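Hypothetical conserved protein (Geobacillus kaustophilus, PDB 2QYH) is of unknown function but may be a magnesium-binding phosphatase of the haloacid dehalogenase type. Local coordinates at residues Q20-T25 / K240-E245; R88-E93 / H99-M104; P135-Y138 / D142-Q145. All blocks are in the same frame, centred on the assembly; numbering follows the deposited sequence.

Interaction 1 (Q20-T25 / K240-E245); sequences QLPLST and KPVDKE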
# COMPACT_ATOMS: atom_id res chain seq x y z
N GLN D 20 -11.70 4.41 1.71
CA GLN D 20 -11.41 5.45 0.75
C GLN D 20 -10.85 6.70 1.41
O GLN D 20 -11.26 7.08 2.51
CB GLN D 20 -12.69 5.81 -0.04
CG GLN D 20 -13.30 4.64 -0.83
CD GLN D 20 -12.35 4.08 -1.89
OE1 GLN D 20 -11.94 4.78 -2.82
NE2 GLN D 20 -12.01 2.80 -1.75
N LEU D 21 -9.89 7.33 0.73
CA LEU D 21 -9.27 8.53 1.25
C LEU D 21 -9.98 9.77 0.72
O LEU D 21 -9.94 10.07 -0.47
CB LEU D 21 -7.80 8.55 0.83
CG LEU D 21 -7.01 9.76 1.30
CD1 LEU D 21 -6.97 9.82 2.82
CD2 LEU D 21 -5.63 9.65 0.76
N PRO D 22 -10.67 10.50 1.60
CA PRO D 22 -11.38 11.70 1.15
C PRO D 22 -10.45 12.76 0.54
O PRO D 22 -9.35 13.00 1.04
CB PRO D 22 -12.05 12.21 2.43
CG PRO D 22 -12.22 10.97 3.25
CD PRO D 22 -10.91 10.25 3.03
N LEU D 23 -10.91 13.39 -0.54
CA LEU D 23 -10.15 14.44 -1.21
C LEU D 23 -9.77 15.58 -0.26
O LEU D 23 -8.64 16.09 -0.30
CB LEU D 23 -10.98 15.00 -2.37
CG LEU D 23 -10.71 14.58 -3.83
CD1 LEU D 23 -10.23 13.15 -3.94
CD2 LEU D 23 -11.98 14.79 -4.62
N SER D 24 -10.70 15.98 0.61
CA SER D 24 -10.44 17.07 1.55
C SER D 24 -9.41 16.74 2.63
O SER D 24 -8.86 17.64 3.26
CB SER D 24 -11.74 17.55 2.19
OG SER D 24 -12.34 16.53 2.97
N THR D 25 -9.16 15.45 2.85
CA THR D 25 -8.18 15.03 3.85
C THR D 25 -6.80 15.26 3.22
O THR D 25 -5.84 15.61 3.91
CB THR D 25 -8.36 13.55 4.25
OG1 THR D 25 -9.57 13.40 4.99
CG2 THR D 25 -7.20 13.07 5.10
N LYS D 240 -17.15 16.26 12.29
CA LYS D 240 -18.13 15.56 11.46
C LYS D 240 -17.64 14.16 11.12
O LYS D 240 -16.49 13.81 11.39
CB LYS D 240 -18.40 16.36 10.19
CG LYS D 240 -18.89 17.76 10.48
CD LYS D 240 -19.18 18.53 9.23
CE LYS D 240 -19.50 19.97 9.57
NZ LYS D 240 -19.74 20.81 8.36
N PRO D 241 -18.52 13.33 10.54
CA PRO D 241 -18.12 11.97 10.17
C PRO D 241 -17.00 12.01 9.14
O PRO D 241 -16.79 13.04 8.48
CB PRO D 241 -19.41 11.38 9.61
CG PRO D 241 -20.47 12.11 10.40
CD PRO D 241 -19.97 13.52 10.36
N VAL D 242 -16.28 10.90 8.99
CA VAL D 242 -15.16 10.83 8.05
C VAL D 242 -15.54 11.16 6.61
O VAL D 242 -14.78 11.80 5.89
CB VAL D 242 -14.49 9.45 8.09
CG1 VAL D 242 -15.48 8.38 7.64
CG2 VAL D 242 -13.25 9.46 7.20
N ASP D 243 -16.73 10.73 6.19
CA ASP D 243 -17.16 11.00 4.82
C ASP D 243 -17.85 12.35 4.66
O ASP D 243 -18.47 12.62 3.63
CB ASP D 243 -18.06 9.86 4.33
CG ASP D 243 -19.34 9.76 5.12
OD1 ASP D 243 -19.28 9.80 6.37
OD2 ASP D 243 -20.41 9.63 4.50
N LYS D 244 -17.74 13.20 5.67
CA LYS D 244 -18.34 14.53 5.63
C LYS D 244 -17.28 15.58 5.87
O LYS D 244 -17.54 16.59 6.52
CB LYS D 244 -19.44 14.65 6.69
CG LYS D 244 -20.63 13.75 6.45
CD LYS D 244 -21.31 14.09 5.15
CE LYS D 244 -22.44 13.13 4.86
NZ LYS D 244 -23.14 13.50 3.60
N GLU D 245 -16.09 15.33 5.34
CA GLU D 245 -14.96 16.24 5.49
C GLU D 245 -14.62 16.40 6.97
O GLU D 245 -14.19 17.47 7.41
CB GLU D 245 -15.29 17.60 4.87
CG GLU D 245 -15.83 17.52 3.46
CD GLU D 245 -15.64 18.82 2.70
OE1 GLU D 245 -15.72 19.89 3.34
OE2 GLU D 245 -15.42 18.77 1.47

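Interaction 2 (R88-E93 / H99-M104); sequences RALTEE and HPLVFM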
# COMPACT_ATOMS: atom_id res chain seq x y z
N ARG D 88 11.56 -16.31 22.53
CA ARG D 88 11.93 -17.71 22.35
C ARG D 88 11.10 -18.64 23.25
O ARG D 88 10.60 -19.66 22.78
CB ARG D 88 13.41 -17.92 22.65
CG ARG D 88 13.88 -19.33 22.36
CD ARG D 88 15.35 -19.52 22.69
NE ARG D 88 16.20 -18.52 22.06
CZ ARG D 88 16.73 -17.48 22.70
NH1 ARG D 88 16.50 -17.31 24.00
NH2 ARG D 88 17.50 -16.61 22.04
N ALA D 89 10.95 -18.28 24.52
CA ALA D 89 10.17 -19.08 25.46
C ALA D 89 8.71 -19.20 25.02
O ALA D 89 8.14 -20.30 24.99
CB ALA D 89 10.23 -18.46 26.87
N LEU D 90 8.10 -18.06 24.68
CA LEU D 90 6.72 -18.03 24.23
C LEU D 90 6.52 -18.93 23.01
O LEU D 90 5.51 -19.63 22.91
CB LEU D 90 6.31 -16.59 23.88
CG LEU D 90 4.86 -16.18 24.13
CD1 LEU D 90 4.62 -14.80 23.55
CD2 LEU D 90 3.90 -17.18 23.50
N THR D 91 7.47 -18.90 22.09
CA THR D 91 7.39 -19.71 20.88
C THR D 91 7.43 -21.20 21.21
O THR D 91 6.62 -21.99 20.72
CB THR D 91 8.54 -19.38 19.90
OG1 THR D 91 8.57 -17.97 19.66
CG2 THR D 91 8.33 -20.09 18.57
N GLU D 92 8.39 -21.59 22.05
CA GLU D 92 8.53 -22.99 22.42
C GLU D 92 7.32 -23.48 23.19
O GLU D 92 6.74 -24.51 22.85
CB GLU D 92 9.81 -23.20 23.22
CG GLU D 92 11.05 -23.27 22.34
CD GLU D 92 12.35 -23.17 23.12
OE1 GLU D 92 12.48 -23.88 24.15
OE2 GLU D 92 13.23 -22.40 22.71
N GLU D 93 6.92 -22.73 24.22
CA GLU D 93 5.77 -23.12 25.01
C GLU D 93 4.51 -23.22 24.14
O GLU D 93 3.77 -24.20 24.21
CB GLU D 93 5.54 -22.14 26.16
CG GLU D 93 4.32 -22.47 27.02
CD GLU D 93 4.23 -21.63 28.29
OE1 GLU D 93 3.15 -21.61 28.91
OE2 GLU D 93 5.25 -21.00 28.67
N HIS D 99 0.06 -24.07 18.97
CA HIS D 99 -0.29 -22.69 18.66
C HIS D 99 0.89 -22.02 17.97
O HIS D 99 1.99 -21.95 18.53
CB HIS D 99 -0.65 -21.95 19.93
CG HIS D 99 -1.81 -22.55 20.65
ND1 HIS D 99 -1.78 -22.85 22.00
CD2 HIS D 99 -3.05 -22.90 20.22
CE1 HIS D 99 -2.94 -23.36 22.37
NE2 HIS D 99 -3.73 -23.40 21.31
N PRO D 100 0.70 -21.55 16.73
CA PRO D 100 1.81 -20.90 16.03
C PRO D 100 1.83 -19.41 16.33
O PRO D 100 0.90 -18.85 16.92
CB PRO D 100 1.49 -21.18 14.57
CG PRO D 100 -0.01 -21.01 14.55
CD PRO D 100 -0.47 -21.72 15.84
N LEU D 101 2.92 -18.77 15.92
CA LEU D 101 3.09 -17.34 16.08
C LEU D 101 3.57 -16.76 14.77
O LEU D 101 4.00 -17.48 13.88
CB LEU D 101 4.13 -17.00 17.14
CG LEU D 101 3.88 -17.29 18.61
CD1 LEU D 101 3.76 -18.79 18.84
CD2 LEU D 101 5.04 -16.72 19.41
N VAL D 102 3.47 -15.44 14.66
CA VAL D 102 3.95 -14.75 13.49
C VAL D 102 4.81 -13.64 14.06
O VAL D 102 4.38 -12.91 14.95
CB VAL D 102 2.80 -14.17 12.63
CG1 VAL D 102 3.33 -13.11 11.67
CG2 VAL D 102 2.15 -15.30 11.82
N PHE D 103 6.05 -13.55 13.57
CA PHE D 103 7.00 -12.54 14.01
C PHE D 103 6.98 -11.37 13.04
O PHE D 103 7.10 -11.56 11.83
CB PHE D 103 8.40 -13.15 14.07
CG PHE D 103 8.44 -14.46 14.77
CD1 PHE D 103 8.17 -14.55 16.13
CD2 PHE D 103 8.69 -15.63 14.05
CE1 PHE D 103 8.16 -15.79 16.77
CE2 PHE D 103 8.68 -16.87 14.68
CZ PHE D 103 8.41 -16.96 16.04
N MSE D 104 6.85 -10.16 13.58
CA MSE D 104 6.78 -8.94 12.79
C MSE D 104 7.86 -7.90 13.09
O MSE D 104 8.16 -7.61 14.25
CB MSE D 104 5.44 -8.26 13.01
CG MSE D 104 4.24 -9.15 12.82
SE MSE D 104 2.68 -8.31 13.59
CE MSE D 104 2.38 -6.93 12.28

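Interaction 3 (P135-Y138 / D142-Q145); sequences PLYY and DIYQ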
# COMPACT_ATOMS: atom_id res chain seq x y z
N PRO D 135 10.54 -20.36 11.43
CA PRO D 135 10.46 -20.58 12.88
C PRO D 135 11.51 -19.88 13.74
O PRO D 135 11.33 -19.75 14.95
CB PRO D 135 10.54 -22.10 13.00
CG PRO D 135 9.91 -22.56 11.74
CD PRO D 135 10.56 -21.66 10.73
N LEU D 136 12.61 -19.44 13.14
CA LEU D 136 13.66 -18.79 13.92
C LEU D 136 13.98 -17.37 13.49
O LEU D 136 15.08 -16.88 13.74
CB LEU D 136 14.93 -19.64 13.86
CG LEU D 136 14.81 -21.08 14.35
CD1 LEU D 136 16.13 -21.80 14.14
CD2 LEU D 136 14.40 -21.10 15.82
N TYR D 137 13.02 -16.70 12.86
CA TYR D 137 13.22 -15.33 12.38
C TYR D 137 13.58 -14.35 13.50
O TYR D 137 14.40 -13.45 13.31
CB TYR D 137 11.97 -14.85 11.64
CG TYR D 137 12.16 -13.53 10.93
CD1 TYR D 137 11.69 -12.34 11.48
CD2 TYR D 137 12.83 -13.47 9.71
CE1 TYR D 137 11.89 -11.12 10.84
CE2 TYR D 137 13.03 -12.26 9.06
CZ TYR D 137 12.56 -11.09 9.63
OH TYR D 137 12.77 -9.88 8.99
N TYR D 138 12.97 -14.54 14.66
CA TYR D 138 13.21 -13.67 15.81
C TYR D 138 14.61 -13.80 16.40
O TYR D 138 15.10 -12.90 17.09
CB TYR D 138 12.19 -13.96 16.91
CG TYR D 138 12.33 -15.33 17.53
CD1 TYR D 138 11.80 -16.46 16.90
CD2 TYR D 138 13.02 -15.51 18.73
CE1 TYR D 138 11.96 -17.73 17.45
CE2 TYR D 138 13.19 -16.78 19.28
CZ TYR D 138 12.65 -17.89 18.64
OH TYR D 138 12.81 -19.14 19.19
N ASP D 142 15.30 -8.10 14.87
CA ASP D 142 14.57 -7.42 15.93
C ASP D 142 13.08 -7.56 15.62
O ASP D 142 12.65 -7.28 14.50
CB ASP D 142 14.92 -5.93 16.00
CG ASP D 142 16.17 -5.65 16.79
OD1 ASP D 142 16.56 -6.51 17.62
OD2 ASP D 142 16.77 -4.57 16.60
N ILE D 143 12.31 -8.01 16.59
CA ILE D 143 10.88 -8.18 16.41
C ILE D 143 10.22 -7.12 17.28
O ILE D 143 10.60 -6.95 18.43
CB ILE D 143 10.43 -9.58 16.86
CG1 ILE D 143 11.17 -10.63 16.03
CG2 ILE D 143 8.94 -9.73 16.72
CD1 ILE D 143 11.04 -10.43 14.54
N TYR D 144 9.25 -6.39 16.72
CA TYR D 144 8.60 -5.34 17.49
C TYR D 144 7.22 -5.74 17.99
O TYR D 144 6.66 -5.10 18.88
CB TYR D 144 8.49 -4.07 16.66
CG TYR D 144 9.84 -3.52 16.27
CD1 TYR D 144 10.35 -3.70 14.98
CD2 TYR D 144 10.63 -2.85 17.20
CE1 TYR D 144 11.62 -3.24 14.64
CE2 TYR D 144 11.90 -2.38 16.87
CZ TYR D 144 12.39 -2.58 15.59
OH TYR D 144 13.64 -2.12 15.27
N GLN D 145 6.69 -6.82 17.42
CA GLN D 145 5.38 -7.28 17.80
C GLN D 145 5.21 -8.67 17.19
O GLN D 145 5.86 -8.99 16.19
CB GLN D 145 4.33 -6.32 17.25
CG GLN D 145 2.91 -6.57 17.70
CD GLN D 145 1.99 -5.42 17.34
OE1 GLN D 145 2.20 -4.28 17.77
NE2 GLN D 145 0.96 -5.71 16.54

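Interaction 1 (Q20-T25 / K240-E245)
Ser24 and Glu245 meet at the surface of the haloacid dehalogenase-like core, where the starts of two helices far apart in sequence come side by side. Pro22 is the N-cap residue of helix 23-34 and Glu245 that of helix 246-253, so the contact joins two helix beginnings through the turns leading into them. In the first of these, Thr25 N is bonded to Pro22 O.

Glu245 makes its approach with nearly the whole length of its side chain. CB lies 3.7 Å from Ser24 OG. With chi1 at -50°, CG stands anti to the carbonyl carbon of Glu245, which keeps the chain running past the serine: CG too is 3.7 Å from Ser24 OG. The chain is extended from there on, and CD passes 4.1 Å from Ser24 CB. At the tip, OE2 comes nearest to a carbon, Ser24 CB, at 3.9 Å, and is farther from the hydroxyl. The carboxylate therefore passes alongside the serine in van der Waals contact, without a hydrogen bond between them. The hydroxyl is engaged elsewhere, by a glycerol molecule probably carried over from crystallisation.

A second, smaller contact lies on the side of the incoming loop. The Pro22 ring points toward 240-245 and its CG rests 3.8 Å from Val242 O, with the methyl CG2 of Val242 a little farther off. Val242 also touches Asp16 and Met224, and its side chain lies near, though not against, the aspartate motif thought to mark the active site in this family. Trp248 of helix 246-253 packs on Ser24 as well. At the root of the glutamate chain, the closest approach of the two segments is made by a backbone carbon, Glu245 CA, 3.6 Å from Ser24 OG.

Interaction 2 (R88-E93 / H99-M104)
Helix 84-96 packs on one face of the five-stranded antiparallel sheet of what is probably the cap domain, and Leu90 and Thr91 are the residues it lowers onto Leu101 and Phe103 of strand 101-104. Helix and strand follow one another in sequence and run nearly antiparallel, at 157°, with their short axes 10.2 Å apart, a spacing usual for a helix packed on a sheet. Alternation in the strand brings Leu101 and Phe103 to the helix, while Val102 belongs to the other face.

Thr91 is central. Its OG1 comes in at the edge of the Phe103 ring, near the ring plane and 3.6 Å from CE1, while its methyl CG2 is 4.0 Å from CZ of the same ring. Leu101 CD2 comes obliquely to the threonine, 3.8 Å from its OG1, and also meets Leu90 CD2, methyl to methyl, at 4.3 Å. A chi1 of -53° holds OG1 of Thr91 beside its own backbone N, from where it bonds to Val87 O one turn back. The buried hydroxyl is thus satisfied within its own helix, and can sit among hydrocarbon and the probably slightly positive ring edge without needing a polar partner from the sheet.

Interaction 3 (P135-Y138 / D142-Q145)
A buried, wholly apolar contact closes the turn between the short, weakly bonded helix 137-140 and strand 145-148, with Ile143 wedged against Tyr137 and Tyr138. It sits at the start of strand 145-148, the middle strand of the antiparallel sheet, where the entry forms a classic beta bulge: Tyr144 and Gln145 both face Met104 of the neighbouring strand, and Ile143 comes just before them.

Ile143 points toward the helix and divides its longer branch between the two tyrosines. CG1 lies 3.6 Å from Tyr138 CB and almost as near to the CA of that residue. The branch then bends, chi2 being -53°, and carries CD1 to the edge of the Tyr137 ring, near its plane, 3.7 Å from CD1 of the tyrosine. The methyl thus meets the rim of the ring, and no CH-pi stacking over a face is involved.

Tyr138 has its CG between backbone N and carbonyl carbon (chi1 66°), which leads its ring away from Ile143 toward Phe103 and helix 84-96 and leaves CB to make the contact. Replacing Ile143 by an alanine would probably open a gap beside Tyr138 CB and leave the CD1 edge of the Tyr137 ring without its methyl neighbour. At its far end that ring is anchored by polar partners, its OH being hydrogen-bonded to Asp105, Lys108 and Lys141. Nearer the isoleucine, Tyr137 CE1 lies 3.9 Å from the same Ile143 CD1.

How the interactions relate
Interactions 2 and 3 are neighbours in the probable cap domain, their centres about 9 Å apart, whereas interaction 1 lies on the opposite side of the chain's centre, its own centre about 39 and 37 Å from theirs. Along the sequence, interaction 2 closes before interaction 3 opens, and both fall within the long excursion between 20-25 and 240-245. The paired strands 101-104 and 145-148 link the two cap contacts, and Tyr138 bridges them by touching Phe103 and helix 84-96. Together they pack two helices over one antiparallel sheet, while interaction 1 ties early and late parts of the core, consistent with a cap inserted into a hydrolase core of this family.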